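Local coordinates for thioredoxin domain-containing protein (Sinorhizobium meliloti, PDB 3U5R) that is of unknown function but may act as an antioxidant oxidoreductase with a thioredoxin-like fold, at residues Ser59-Ala65 with Gly92-Ile98; Arg37-Phe41 with Thr52-Phe56; Ile32-Ala38 with Tyr150-Leu156. All coordinates share one frame; numbering follows the deposited sequence.

Interaction 1 of 3, residues Ser59-Ala65 with Gly92-Ile98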
loop_
_atom_site.group_PDB
_atom_site.type_symbol
_atom_site.label_atom_id
_atom_site.label_comp_id
_atom_site.label_asym_id
_atom_site.label_seq_id
_atom_site.Cartn_x
_atom_site.Cartn_y
_atom_site.Cartn_z
ATOM N N SER A 59 -8.461 2.320 14.070
ATOM C CA SER A 59 -8.553 3.266 12.975
ATOM C C SER A 59 -9.724 2.891 12.077
ATOM O O SER A 59 -9.752 1.782 11.552
ATOM C CB SER A 59 -7.271 3.295 12.142
ATOM O OG SER A 59 -6.162 3.632 12.962
ATOM N N PRO A 60 -10.705 3.806 11.882
ATOM C CA PRO A 60 -11.861 3.463 11.010
ATOM C C PRO A 60 -11.455 3.202 9.569
ATOM O O PRO A 60 -12.091 2.360 8.888
ATOM C CB PRO A 60 -12.796 4.695 11.129
ATOM C CG PRO A 60 -11.799 5.864 11.637
ATOM C CD PRO A 60 -10.851 5.114 12.546
ATOM N N ALA A 61 -10.384 3.846 9.059
ATOM C CA ALA A 61 -9.920 3.469 7.715
ATOM C C ALA A 61 -8.558 2.814 7.752
ATOM O O ALA A 61 -7.656 3.273 8.507
ATOM C CB ALA A 61 -9.886 4.720 6.725
ATOM N N LEU A 62 -8.344 1.807 6.881
ATOM C CA LEU A 62 -7.065 1.117 6.850
ATOM C C LEU A 62 -6.623 0.952 5.407
ATOM O O LEU A 62 -7.368 0.367 4.562
ATOM C CB LEU A 62 -7.116 -0.256 7.570
ATOM C CG LEU A 62 -5.922 -1.177 7.231
ATOM C CD1 LEU A 62 -4.682 -0.690 8.038
ATOM C CD2 LEU A 62 -6.196 -2.655 7.599
ATOM N N LEU A 63 -5.439 1.507 5.093
ATOM C CA LEU A 63 -4.851 1.335 3.787
ATOM C C LEU A 63 -3.732 0.269 3.855
ATOM O O LEU A 63 -2.793 0.410 4.668
ATOM C CB LEU A 63 -4.297 2.660 3.259
ATOM C CG LEU A 63 -3.579 2.605 1.909
ATOM C CD1 LEU A 63 -4.537 2.172 0.809
ATOM C CD2 LEU A 63 -2.948 3.948 1.578
ATOM N N VAL A 64 -3.790 -0.752 2.983
ATOM C CA VAL A 64 -2.739 -1.731 2.895
ATOM C C VAL A 64 -2.119 -1.491 1.530
ATOM O O VAL A 64 -2.833 -1.536 0.503
ATOM C CB VAL A 64 -3.256 -3.165 2.987
ATOM C CG1 VAL A 64 -2.052 -4.179 2.856
ATOM C CG2 VAL A 64 -4.002 -3.380 4.315
ATOM N N ALA A 65 -0.796 -1.231 1.487
ATOM C CA ALA A 65 -0.157 -0.799 0.247
ATOM C C ALA A 65 0.994 -1.656 -0.055
ATOM O O ALA A 65 1.932 -1.752 0.781
ATOM C CB ALA A 65 0.329 0.739 0.412
ATOM N N GLY A 92 -7.868 9.230 11.527
ATOM C CA GLY A 92 -8.521 7.946 11.618
ATOM C C GLY A 92 -8.073 6.993 10.514
ATOM O O GLY A 92 -8.560 5.888 10.465
ATOM N N LEU A 93 -7.069 7.379 9.708
ATOM C CA LEU A 93 -6.488 6.448 8.741
ATOM C C LEU A 93 -5.230 5.746 9.305
ATOM O O LEU A 93 -4.325 6.435 9.802
ATOM C CB LEU A 93 -6.096 7.216 7.491
ATOM C CG LEU A 93 -5.351 6.356 6.510
ATOM C CD1 LEU A 93 -6.390 5.457 5.808
ATOM C CD2 LEU A 93 -4.658 7.246 5.532
ATOM N N ALA A 94 -5.198 4.415 9.258
ATOM C CA ALA A 94 -3.995 3.642 9.453
ATOM C C ALA A 94 -3.443 3.257 8.089
ATOM O O ALA A 94 -4.203 2.854 7.208
ATOM C CB ALA A 94 -4.289 2.375 10.270
ATOM N N VAL A 95 -2.133 3.368 7.903
ATOM C CA VAL A 95 -1.486 2.913 6.665
ATOM C C VAL A 95 -0.527 1.838 6.992
ATOM O O VAL A 95 0.281 1.947 7.941
ATOM C CB VAL A 95 -0.722 4.059 5.913
ATOM C CG1 VAL A 95 0.070 3.524 4.706
ATOM C CG2 VAL A 95 -1.707 5.189 5.456
ATOM N N VAL A 96 -0.577 0.735 6.232
ATOM C CA VAL A 96 0.465 -0.297 6.389
ATOM C C VAL A 96 1.019 -0.548 5.047
ATOM O O VAL A 96 0.230 -0.924 4.147
ATOM C CB VAL A 96 -0.080 -1.603 6.995
ATOM C CG1 VAL A 96 -1.358 -2.026 6.289
ATOM C CG2 VAL A 96 0.968 -2.703 6.920
ATOM N N ALA A 97 2.348 -0.441 4.900
ATOM C CA ALA A 97 2.995 -0.791 3.655
ATOM C C ALA A 97 3.721 -2.103 3.719
ATOM O O ALA A 97 4.287 -2.416 4.746
ATOM C CB ALA A 97 4.004 0.338 3.237
ATOM N N ILE A 98 3.784 -2.843 2.613
ATOM C CA ILE A 98 4.330 -4.197 2.624
ATOM C C ILE A 98 5.229 -4.364 1.377
ATOM O O ILE A 98 4.838 -4.007 0.276
ATOM C CB ILE A 98 3.206 -5.281 2.583
ATOM C CG1 ILE A 98 2.354 -5.198 3.863
ATOM C CG2 ILE A 98 3.835 -6.713 2.449
ATOM C CD1 ILE A 98 1.016 -6.015 3.765
#
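Ala61 and Gly92 start a row of six backbone hydrogen bonds in which the flat groups are peptide planes: Ala61 N meets Gly92 O at 3.1 Å, tilted 28° from the carbonyl plane, whereas Ala65 N lies in the plane of the Val96 carbonyl. One face of this parallel strand pair carries Leu62, Ala94, Val64 and Val96; on the other, Leu63, Leu93 and Val95 meet helix 78-88, Ala61 and Leu63 meet helix 176-186, and Ala65 and Ala97 follow. With helix 78-88 between them, the strands form a beta-alpha-beta crossover inside the thioredoxin-like sheet. Val96 holds CG1 between its backbone N and carbonyl carbon, a turn about chi1 (47°) that brings CG1 alongside Val64 CG2 at 3.6 Å. Opposite, Leu93 CD1 reaches Ala61 CB at 3.7 Å. Pro60 CD rests 3.2 Å from Gly92 O. Gly92 suits its positive phi, and a CB there would strike Pro60 CG. A glycine in place of Pro60 would remove the ring and is likely to open a gap beside Gly92 and leave the strand entry freer to turn. The bonds satisfy inward-facing polar groups while Leu62, Val64 and Ala97 pair outward, letting mostly buried aliphatic side chains pack on both faces.

Interaction 2 of 3, residues Arg37-Phe41 with Thr52-Phe56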
loop_
_atom_site.group_PDB
_atom_site.type_symbol
_atom_site.label_atom_id
_atom_site.label_comp_id
_atom_site.label_asym_id
_atom_site.label_seq_id
_atom_site.Cartn_x
_atom_site.Cartn_y
_atom_site.Cartn_z
ATOM N N ARG A 37 -13.185 -8.970 2.499
ATOM C CA ARG A 37 -12.531 -8.710 3.811
ATOM C C ARG A 37 -10.989 -8.619 3.682
ATOM O O ARG A 37 -10.400 -9.303 2.858
ATOM C CB ARG A 37 -12.835 -9.869 4.739
ATOM C CG ARG A 37 -14.176 -9.764 5.354
ATOM C CD ARG A 37 -13.985 -10.043 6.848
ATOM N NE ARG A 37 -13.408 -8.882 7.556
ATOM C CZ ARG A 37 -13.923 -8.396 8.686
ATOM N NH1 ARG A 37 -15.015 -8.973 9.237
ATOM N NH2 ARG A 37 -13.356 -7.351 9.283
ATOM N N ALA A 38 -10.371 -7.748 4.469
ATOM C CA ALA A 38 -8.924 -7.635 4.559
ATOM C C ALA A 38 -8.410 -8.944 5.188
ATOM O O ALA A 38 -8.932 -9.387 6.210
ATOM C CB ALA A 38 -8.601 -6.471 5.494
ATOM N N ALA A 39 -7.425 -9.578 4.567
ATOM C CA ALA A 39 -6.913 -10.820 5.090
ATOM C C ALA A 39 -5.979 -10.462 6.252
ATOM O O ALA A 39 -5.295 -9.404 6.225
ATOM C CB ALA A 39 -6.124 -11.533 4.008
ATOM N N ASP A 40 -5.935 -11.336 7.254
ATOM C CA ASP A 40 -5.111 -11.083 8.408
ATOM C C ASP A 40 -3.661 -11.444 8.073
ATOM O O ASP A 40 -3.399 -12.163 7.100
ATOM C CB ASP A 40 -5.582 -11.808 9.662
ATOM C CG ASP A 40 -5.150 -11.039 10.987
ATOM O OD1 ASP A 40 -4.270 -10.121 10.994
ATOM O OD2 ASP A 40 -5.738 -11.353 12.033
ATOM N N PHE A 41 -2.699 -10.887 8.806
ATOM C CA PHE A 41 -1.293 -11.223 8.512
ATOM C C PHE A 41 -0.543 -11.064 9.816
ATOM O O PHE A 41 -1.073 -10.508 10.792
ATOM C CB PHE A 41 -0.704 -10.224 7.481
ATOM C CG PHE A 41 -0.962 -8.744 7.846
ATOM C CD1 PHE A 41 -0.147 -8.076 8.749
ATOM C CD2 PHE A 41 -2.037 -8.059 7.299
ATOM C CE1 PHE A 41 -0.385 -6.724 9.084
ATOM C CE2 PHE A 41 -2.321 -6.728 7.643
ATOM C CZ PHE A 41 -1.474 -6.055 8.557
ATOM N N THR A 52 -0.151 -7.148 13.103
ATOM C CA THR A 52 -1.270 -7.903 12.576
ATOM C C THR A 52 -2.397 -6.876 12.376
ATOM O O THR A 52 -2.258 -5.730 12.827
ATOM C CB THR A 52 -1.731 -8.984 13.576
ATOM O OG1 THR A 52 -2.403 -8.374 14.691
ATOM C CG2 THR A 52 -0.548 -9.755 14.117
ATOM N N LEU A 53 -3.514 -7.267 11.738
ATOM C CA LEU A 53 -4.719 -6.387 11.725
ATOM C C LEU A 53 -5.157 -5.831 13.071
ATOM O O LEU A 53 -5.630 -4.683 13.143
ATOM C CB LEU A 53 -5.923 -7.030 11.044
ATOM C CG LEU A 53 -5.964 -7.307 9.554
ATOM C CD1 LEU A 53 -7.226 -8.128 9.257
ATOM C CD2 LEU A 53 -5.912 -6.000 8.708
ATOM N N ALA A 54 -4.991 -6.606 14.149
ATOM C CA ALA A 54 -5.450 -6.147 15.460
ATOM C C ALA A 54 -4.688 -4.897 15.878
ATOM O O ALA A 54 -5.201 -4.143 16.700
ATOM C CB ALA A 54 -5.280 -7.229 16.578
ATOM N N GLU A 55 -3.490 -4.672 15.347
ATOM C CA GLU A 55 -2.752 -3.471 15.752
ATOM C C GLU A 55 -3.349 -2.190 15.174
ATOM O O GLU A 55 -3.012 -1.050 15.612
ATOM C CB GLU A 55 -1.258 -3.596 15.323
ATOM C CG GLU A 55 -0.425 -4.270 16.386
ATOM C CD GLU A 55 -0.811 -5.763 16.628
ATOM O OE1 GLU A 55 -0.596 -6.615 15.747
ATOM O OE2 GLU A 55 -1.346 -6.080 17.703
ATOM N N PHE A 56 -4.229 -2.333 14.188
ATOM C CA PHE A 56 -4.817 -1.123 13.565
ATOM C C PHE A 56 -6.271 -0.996 13.864
ATOM O O PHE A 56 -6.958 -0.186 13.242
ATOM C CB PHE A 56 -4.551 -1.185 12.055
ATOM C CG PHE A 56 -3.079 -1.350 11.744
ATOM C CD1 PHE A 56 -2.199 -0.243 11.865
ATOM C CD2 PHE A 56 -2.570 -2.569 11.404
ATOM C CE1 PHE A 56 -0.826 -0.392 11.649
ATOM C CE2 PHE A 56 -1.168 -2.753 11.198
ATOM C CZ PHE A 56 -0.310 -1.629 11.336
HETATM O O HOH W 1 -5.287 -9.471 13.976
#
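Asp40 and Leu53 pass one another head to tail, the carboxylate running toward the start of the 3-10 segment 53-55 while the leucine reaches back along the loop. Asp40 holds CG anti to its own N (chi1 -153°), which lays OD1 near Leu53 N, the donor of a 3.0 Å hydrogen bond to Asp40 OD1 on its syn side. Phe41 N donates to the same Asp40 OD1 at 2.8 Å from the anti side, and the two donors come from opposite faces of the carboxylate plane. A water adds a second link, donating to Asp40 OD2 and accepting from Ala54 N. Aspartate fits here because one short carboxylate can tie its own loop to the turn beyond.

Leu53 crosses Phe41 at about a right angle. Its CD2 meets Phe41 CE2 at 3.8 Å, while Leu53 CD1 leans on Ala38 O at 3.7 Å, so the forked end is shared between ring and backbone. The Phe41 ring turns one face to Leu53 N, which stands above it toward the rim, and at its edge Phe41 CZ approaches Phe56 CE2 at 4.2 Å. Val135 and Tyr139 of helix 134-139 also touch this ring. Thr52 lies against Phe41 O with its CA, 3.2 Å away in a CA-H...O contact, and also with CB and CG2. Its N and OG1 both donate to Glu55 OE1, fixing the start of the 3-10 segment.

The two segments flank the small antiparallel hairpin of strands 43-44 and 50-51, and their contact closes its base. Polar and apolar contacts divide the work: Leu53 and the buried Phe41 pack on the inner side, while two N-H groups converging on one oxygen would probably favour the ionised form of Asp40 at the solvent-facing side.

Interaction 3 of 3, residues Ile32-Ala38 with Tyr150-Leu156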
loop_
_atom_site.group_PDB
_atom_site.type_symbol
_atom_site.label_atom_id
_atom_site.label_comp_id
_atom_site.label_asym_id
_atom_site.label_seq_id
_atom_site.Cartn_x
_atom_site.Cartn_y
_atom_site.Cartn_z
ATOM N N ILE A 32 -10.390 -6.967 -8.040
ATOM C CA ILE A 32 -10.720 -7.620 -6.807
ATOM C C ILE A 32 -12.080 -7.082 -6.482
ATOM O O ILE A 32 -12.332 -5.862 -6.577
ATOM C CB ILE A 32 -9.718 -7.222 -5.691
ATOM C CG1 ILE A 32 -8.259 -7.524 -6.124
ATOM C CG2 ILE A 32 -10.109 -7.888 -4.371
ATOM C CD1 ILE A 32 -7.819 -8.992 -5.908
ATOM N N THR A 33 -12.962 -7.958 -6.055
ATOM C CA THR A 33 -14.326 -7.556 -5.831
ATOM C C THR A 33 -14.437 -6.630 -4.627
ATOM O O THR A 33 -13.954 -6.986 -3.558
ATOM C CB THR A 33 -15.185 -8.850 -5.654
ATOM O OG1 THR A 33 -15.107 -9.509 -6.930
ATOM C CG2 THR A 33 -16.643 -8.465 -5.361
ATOM N N LEU A 34 -15.091 -5.475 -4.782
ATOM C CA LEU A 34 -15.326 -4.633 -3.604
ATOM C C LEU A 34 -16.141 -5.368 -2.518
ATOM O O LEU A 34 -17.082 -6.135 -2.859
ATOM C CB LEU A 34 -16.018 -3.298 -3.982
ATOM C CG LEU A 34 -15.195 -2.385 -4.899
ATOM C CD1 LEU A 34 -15.998 -1.057 -5.215
ATOM C CD2 LEU A 34 -13.795 -2.093 -4.232
ATOM N N GLY A 35 -15.792 -5.123 -1.239
ATOM C CA GLY A 35 -16.445 -5.778 -0.122
ATOM C C GLY A 35 -15.609 -6.882 0.469
ATOM O O GLY A 35 -15.862 -7.310 1.596
ATOM N N THR A 36 -14.600 -7.347 -0.267
ATOM C CA THR A 36 -13.816 -8.455 0.192
ATOM C C THR A 36 -13.201 -8.050 1.544
ATOM O O THR A 36 -12.738 -6.892 1.719
ATOM C CB THR A 36 -12.695 -8.777 -0.866
ATOM O OG1 THR A 36 -13.356 -9.102 -2.098
ATOM C CG2 THR A 36 -11.825 -9.960 -0.434
ATOM N N ARG A 37 -13.185 -8.970 2.499
ATOM C CA ARG A 37 -12.531 -8.710 3.811
ATOM C C ARG A 37 -10.989 -8.619 3.682
ATOM O O ARG A 37 -10.400 -9.303 2.858
ATOM C CB ARG A 37 -12.835 -9.869 4.739
ATOM C CG ARG A 37 -14.176 -9.764 5.354
ATOM C CD ARG A 37 -13.985 -10.043 6.848
ATOM N NE ARG A 37 -13.408 -8.882 7.556
ATOM C CZ ARG A 37 -13.923 -8.396 8.686
ATOM N NH1 ARG A 37 -15.015 -8.973 9.237
ATOM N NH2 ARG A 37 -13.356 -7.351 9.283
ATOM N N ALA A 38 -10.371 -7.748 4.469
ATOM C CA ALA A 38 -8.924 -7.635 4.559
ATOM C C ALA A 38 -8.410 -8.944 5.188
ATOM O O ALA A 38 -8.932 -9.387 6.210
ATOM C CB ALA A 38 -8.601 -6.471 5.494
ATOM N N TYR A 150 -9.715 -0.192 3.181
ATOM C CA TYR A 150 -10.787 -0.838 3.943
ATOM C C TYR A 150 -11.481 0.150 4.877
ATOM O O TYR A 150 -10.840 1.068 5.421
ATOM C CB TYR A 150 -10.222 -1.978 4.777
ATOM C CG TYR A 150 -9.587 -2.988 3.870
ATOM C CD1 TYR A 150 -10.364 -3.993 3.276
ATOM C CD2 TYR A 150 -8.204 -2.902 3.557
ATOM C CE1 TYR A 150 -9.782 -4.935 2.431
ATOM C CE2 TYR A 150 -7.608 -3.815 2.631
ATOM C CZ TYR A 150 -8.421 -4.818 2.093
ATOM O OH TYR A 150 -7.872 -5.710 1.183
ATOM N N ASP A 151 -12.760 -0.114 5.153
ATOM C CA ASP A 151 -13.538 0.674 6.099
ATOM C C ASP A 151 -13.496 0.096 7.461
ATOM O O ASP A 151 -12.682 -0.803 7.765
ATOM C CB ASP A 151 -14.980 0.865 5.567
ATOM C CG ASP A 151 -15.767 -0.486 5.511
ATOM O OD1 ASP A 151 -15.291 -1.521 6.061
ATOM O OD2 ASP A 151 -16.846 -0.482 4.920
ATOM N N ARG A 152 -14.391 0.582 8.294
ATOM C CA ARG A 152 -14.454 0.282 9.729
ATOM C C ARG A 152 -14.635 -1.241 9.957
ATOM O O ARG A 152 -14.100 -1.792 10.920
ATOM C CB ARG A 152 -15.638 1.024 10.411
ATOM C CG ARG A 152 -15.628 2.613 10.397
ATOM C CD ARG A 152 -16.172 3.268 11.747
ATOM N NE ARG A 152 -15.334 2.770 12.879
ATOM C CZ ARG A 152 -14.769 3.516 13.835
ATOM N NH1 ARG A 152 -14.986 4.824 13.879
ATOM N NH2 ARG A 152 -13.984 2.940 14.749
ATOM N N GLU A 153 -15.348 -1.918 9.056
ATOM C CA GLU A 153 -15.514 -3.371 9.230
ATOM C C GLU A 153 -14.606 -4.101 8.315
ATOM O O GLU A 153 -14.805 -5.263 8.037
ATOM C CB GLU A 153 -16.993 -3.760 8.995
ATOM C CG GLU A 153 -17.895 -2.986 9.976
ATOM C CD GLU A 153 -17.857 -3.552 11.412
ATOM O OE1 GLU A 153 -17.149 -4.573 11.682
ATOM O OE2 GLU A 153 -18.590 -2.985 12.270
ATOM N N ARG A 154 -13.538 -3.411 7.865
ATOM C CA ARG A 154 -12.480 -4.026 7.106
ATOM C C ARG A 154 -13.010 -4.700 5.883
ATOM O O ARG A 154 -12.591 -5.780 5.547
ATOM C CB ARG A 154 -11.608 -4.938 7.964
ATOM C CG ARG A 154 -10.913 -4.134 9.119
ATOM C CD ARG A 154 -10.022 -2.975 8.578
ATOM N NE ARG A 154 -9.303 -2.335 9.684
ATOM C CZ ARG A 154 -9.504 -1.099 10.147
ATOM N NH1 ARG A 154 -10.353 -0.232 9.544
ATOM N NH2 ARG A 154 -8.752 -0.679 11.175
ATOM N N ARG A 155 -13.944 -4.032 5.202
ATOM C CA ARG A 155 -14.367 -4.478 3.894
ATOM C C ARG A 155 -13.735 -3.574 2.826
ATOM O O ARG A 155 -13.685 -2.341 3.025
ATOM C CB ARG A 155 -15.887 -4.398 3.742
ATOM C CG ARG A 155 -16.638 -4.990 4.938
ATOM C CD ARG A 155 -16.198 -6.472 5.253
ATOM N NE ARG A 155 -16.763 -6.900 6.560
ATOM C CZ ARG A 155 -17.914 -7.608 6.749
ATOM N NH1 ARG A 155 -18.668 -8.077 5.706
ATOM N NH2 ARG A 155 -18.321 -7.870 8.016
ATOM N N LEU A 156 -13.335 -4.164 1.699
ATOM C CA LEU A 156 -12.615 -3.370 0.671
ATOM C C LEU A 156 -13.520 -2.338 0.013
ATOM O O LEU A 156 -14.577 -2.684 -0.534
ATOM C CB LEU A 156 -12.030 -4.282 -0.405
ATOM C CG LEU A 156 -11.178 -3.647 -1.534
ATOM C CD1 LEU A 156 -9.837 -3.126 -0.997
ATOM C CD2 LEU A 156 -10.906 -4.713 -2.635
HETATM O O HOH W 2 -18.750 -7.419 2.778
HETATM O O HOH W 3 -9.423 -7.602 0.241
#
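Arg37 bends at chi2 (-133°) and chi3 (77°), folding its guanidinium back over the tight turn of a beta hairpin, and Leu156 keeps CG anti to its N (chi1 -177°), aiming CD2 at Ile32 CG2, 3.7 Å away. That hairpin, from strand 146-150 to strand 156-160 of the thioredoxin-like sheet, turns through a type I turn, Asp151 to Arg154, with Arg154 in the left-handed region as in a G1-bulge turn.

The loop 32-38 runs alongside it. Gly35 N bonds to Leu156 O at 2.8 Å; Leu156 N returns a bond to Thr36 O, and Ala38 N donates to Arg154 O. Glycine suits the third place of the type II turn Thr33-Thr36, where phi is positive. The Arg37 guanidinium has Arg155 NE over one face, and Arg37 NH1 lies 3.7 Å from Arg155 NH2, a proximity of like charges probably eased by solvent. Arg155 NE bonds in its guanidinium plane to Glu153 O at 2.9 Å, which helps hold that side chain. Arg154 leads its head away: NH1 donates to Asp151 O within the turn and NH2 to Ser59 O. Ala38, small enough to sit close, places CB over the centre of the Tyr150 ring in a CH-pi contact, 3.6 Å from the centroid. At the ring's edge, Tyr150 OH meets a water at 2.6 Å, and that water donates to Arg37 O.

Overall arrangement
From the N terminus, the loop 32-38 comes first, and its partner 150-156 lies far along the chain, so interaction 3 closes a long loop within which interaction 1 lies. Interaction 2 starts from the same stretch as interaction 3, sharing Arg37 and Ala38, and closes a short loop round the hairpin of strands 43-44 and 50-51. Interaction 1 follows in series, joining neighbouring strands across helix 78-88; no loops cross. The contacts meet physically: Leu53 of interaction 2 packs on Leu62 of interaction 1, whose backbone O pairs with Tyr150 N of interaction 3. Together they tie the N-terminal loop and hairpin to the central strands and to the turn before edge strand 156-160.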